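Local coordinates for vanadium-dependent haloperoxidase (Zobellia galactanivorans, PDB 4CIT), which probably oxidises iodide with hydrogen peroxide, using vanadate as cofactor, as a bacterial vanadium-dependent iodoperoxidase, at residues F66-V71 against K208-V213. Numbering follows the deposited sequence.
Sequences FAYPNV and KIRPFV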
loop_
_atom_site.group_PDB
_atom_site.type_symbol
_atom_site.label_atom_id
_atom_site.label_comp_id
_atom_site.label_asym_id
_atom_site.label_seq_id
_atom_site.Cartn_x
_atom_site.Cartn_y
_atom_site.Cartn_z
ATOM N N PHE A 66 1.704 -6.359 -3.021
ATOM C CA PHE A 66 0.290 -6.254 -3.354
ATOM C C PHE A 66 0.043 -6.012 -4.837
ATOM O O PHE A 66 -0.871 -6.591 -5.377
ATOM C CB PHE A 66 -0.380 -5.123 -2.560
ATOM C CG PHE A 66 -0.588 -5.461 -1.129
ATOM C CD1 PHE A 66 -1.298 -6.566 -0.767
ATOM C CD2 PHE A 66 -0.141 -4.604 -0.151
ATOM C CE1 PHE A 66 -1.504 -6.851 0.566
ATOM C CE2 PHE A 66 -0.289 -4.893 1.185
ATOM C CZ PHE A 66 -0.979 -6.032 1.547
ATOM N N ALA A 67 0.870 -5.208 -5.500
ATOM C CA ALA A 67 0.564 -4.784 -6.846
ATOM C C ALA A 67 0.691 -5.800 -7.958
ATOM O O ALA A 67 -0.237 -5.961 -8.746
ATOM C CB ALA A 67 1.396 -3.579 -7.234
ATOM N N TYR A 68 1.824 -6.492 -8.021
ATOM C CA TYR A 68 2.076 -7.401 -9.100
ATOM C C TYR A 68 1.052 -8.572 -9.211
ATOM O O TYR A 68 0.600 -8.892 -10.310
ATOM C CB TYR A 68 3.483 -7.967 -9.083
ATOM C CG TYR A 68 4.482 -6.971 -9.627
ATOM C CD1 TYR A 68 4.540 -6.667 -11.012
ATOM C CD2 TYR A 68 5.381 -6.391 -8.797
ATOM C CE1 TYR A 68 5.496 -5.772 -11.526
ATOM C CE2 TYR A 68 6.316 -5.452 -9.273
ATOM C CZ TYR A 68 6.392 -5.165 -10.630
ATOM O OH TYR A 68 7.330 -4.304 -11.086
ATOM N N PRO A 69 0.709 -9.222 -8.110
ATOM C CA PRO A 69 -0.254 -10.296 -8.226
ATOM C C PRO A 69 -1.652 -9.805 -8.661
ATOM O O PRO A 69 -2.337 -10.481 -9.426
ATOM C CB PRO A 69 -0.277 -10.871 -6.834
ATOM C CG PRO A 69 1.092 -10.545 -6.260
ATOM C CD PRO A 69 1.246 -9.135 -6.717
ATOM N N ASN A 70 -2.074 -8.629 -8.217
ATOM C CA ASN A 70 -3.293 -8.071 -8.747
ATOM C C ASN A 70 -3.228 -7.786 -10.205
ATOM O O ASN A 70 -4.215 -8.065 -10.942
ATOM C CB ASN A 70 -3.708 -6.813 -7.958
ATOM C CG ASN A 70 -4.165 -7.152 -6.576
ATOM O OD1 ASN A 70 -4.845 -8.210 -6.348
ATOM N ND2 ASN A 70 -3.997 -6.194 -5.659
ATOM N N VAL A 71 -2.116 -7.235 -10.728
ATOM C CA VAL A 71 -2.011 -6.965 -12.154
ATOM C C VAL A 71 -2.175 -8.247 -12.931
ATOM O O VAL A 71 -2.864 -8.244 -13.989
ATOM C CB VAL A 71 -0.676 -6.205 -12.511
ATOM C CG1 VAL A 71 -0.402 -6.126 -13.985
ATOM C CG2 VAL A 71 -0.712 -4.817 -11.910
ATOM N N LYS A 208 14.727 4.032 -7.025
ATOM C CA LYS A 208 15.325 3.383 -8.206
ATOM C C LYS A 208 14.522 2.193 -8.710
ATOM O O LYS A 208 14.936 1.563 -9.686
ATOM C CB LYS A 208 16.732 2.936 -7.884
ATOM C CG LYS A 208 17.623 4.050 -7.462
ATOM C CD LYS A 208 17.897 5.040 -8.513
ATOM C CE LYS A 208 18.891 6.117 -8.000
ATOM N NZ LYS A 208 18.324 7.493 -8.247
ATOM N N ILE A 209 13.376 1.926 -8.103
ATOM C CA ILE A 209 12.454 0.852 -8.564
ATOM C C ILE A 209 11.691 1.441 -9.766
ATOM O O ILE A 209 11.305 2.608 -9.781
ATOM C CB ILE A 209 11.468 0.505 -7.423
ATOM C CG1 ILE A 209 12.232 0.010 -6.147
ATOM C CG2 ILE A 209 10.480 -0.538 -7.971
ATOM C CD1 ILE A 209 13.012 -1.255 -6.383
ATOM N N ARG A 210 11.441 0.635 -10.784
ATOM C CA ARG A 210 10.575 1.030 -11.880
ATOM C C ARG A 210 9.189 1.382 -11.443
ATOM O O ARG A 210 8.472 0.524 -10.921
ATOM C CB ARG A 210 10.499 -0.128 -12.865
ATOM C CG ARG A 210 9.742 0.206 -14.189
ATOM C CD ARG A 210 9.518 -0.998 -15.034
ATOM N NE ARG A 210 8.769 -2.041 -14.311
ATOM C CZ ARG A 210 8.839 -3.335 -14.537
ATOM N NH1 ARG A 210 9.597 -3.829 -15.487
ATOM N NH2 ARG A 210 8.080 -4.130 -13.867
ATOM N N PRO A 211 8.742 2.627 -11.659
ATOM C CA PRO A 211 7.344 2.875 -11.338
ATOM C C PRO A 211 6.367 2.215 -12.321
ATOM O O PRO A 211 6.737 1.885 -13.480
ATOM C CB PRO A 211 7.223 4.393 -11.457
ATOM C CG PRO A 211 8.537 4.928 -11.813
ATOM C CD PRO A 211 9.417 3.781 -12.240
ATOM N N PHE A 212 5.163 1.913 -11.877
ATOM C CA PHE A 212 4.126 1.383 -12.795
ATOM C C PHE A 212 3.566 2.366 -13.784
ATOM O O PHE A 212 3.377 2.034 -14.961
ATOM C CB PHE A 212 2.959 0.820 -11.950
ATOM C CG PHE A 212 3.274 -0.457 -11.246
ATOM C CD1 PHE A 212 3.356 -1.672 -11.940
ATOM C CD2 PHE A 212 3.548 -0.488 -9.889
ATOM C CE1 PHE A 212 3.604 -2.853 -11.246
ATOM C CE2 PHE A 212 3.881 -1.680 -9.210
ATOM C CZ PHE A 212 3.818 -2.889 -9.906
ATOM N N VAL A 213 3.241 3.582 -13.321
ATOM C CA VAL A 213 2.503 4.597 -14.120
ATOM C C VAL A 213 3.284 5.923 -14.272
ATOM O O VAL A 213 3.190 6.676 -15.282
ATOM C CB VAL A 213 1.142 4.926 -13.415
ATOM C CG1 VAL A 213 0.248 5.714 -14.313
ATOM C CG2 VAL A 213 0.402 3.671 -12.937
HETATM O O HOH W 1 6.991 -1.434 -12.202
#
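Phe212 carries the tight part of the contact: its CZ sits 3.5 Å above the plane of the Tyr68 ring, over the ring centre, and its CE1 lies 3.5 Å from Tyr68 CE1. The Tyr68 and Phe212 rings meet obliquely, centroids 4.8 Å apart and planes tilted by 56°. Ala67 CB, one residue before Tyr68 on helix 59-80, also touches Phe212 CZ at 3.7 Å. Tyr68 reaches across because its CG is anti to the carbonyl carbon (chi1 -78°), sending the hydroxyl beyond Phe212 toward Arg210.

There the contact is looser and polar: Arg210 is partly exposed, whereas Ala67, Tyr68 and Phe212 are buried. Arg210 NH2 gives Tyr68 OH a weak hydrogen bond, 2.9 Å long but bent to 127°. One water shares this corner, donating to Tyr68 OH and to Arg210 O (2.8 Å) and accepting from Arg210 NE. Asp170 also hydrogen-bonds Tyr68 OH, and Trp166 receives Arg210 NH1 at its carbonyl oxygen. A phenylalanine in place of Tyr68 would probably keep the ring packing but leave the water and Asp170 without their hydroxyl partner.

Asp323 of helix 307-335 holds the backbone N of Phe212, whose side chain also touches Val319 and Ala322. Helix 59-80 thus packs Ala67 and Tyr68 against Phe212 of an irregular loop lying over helix 307-335, within the largely helical fold of the vanadium haloperoxidases.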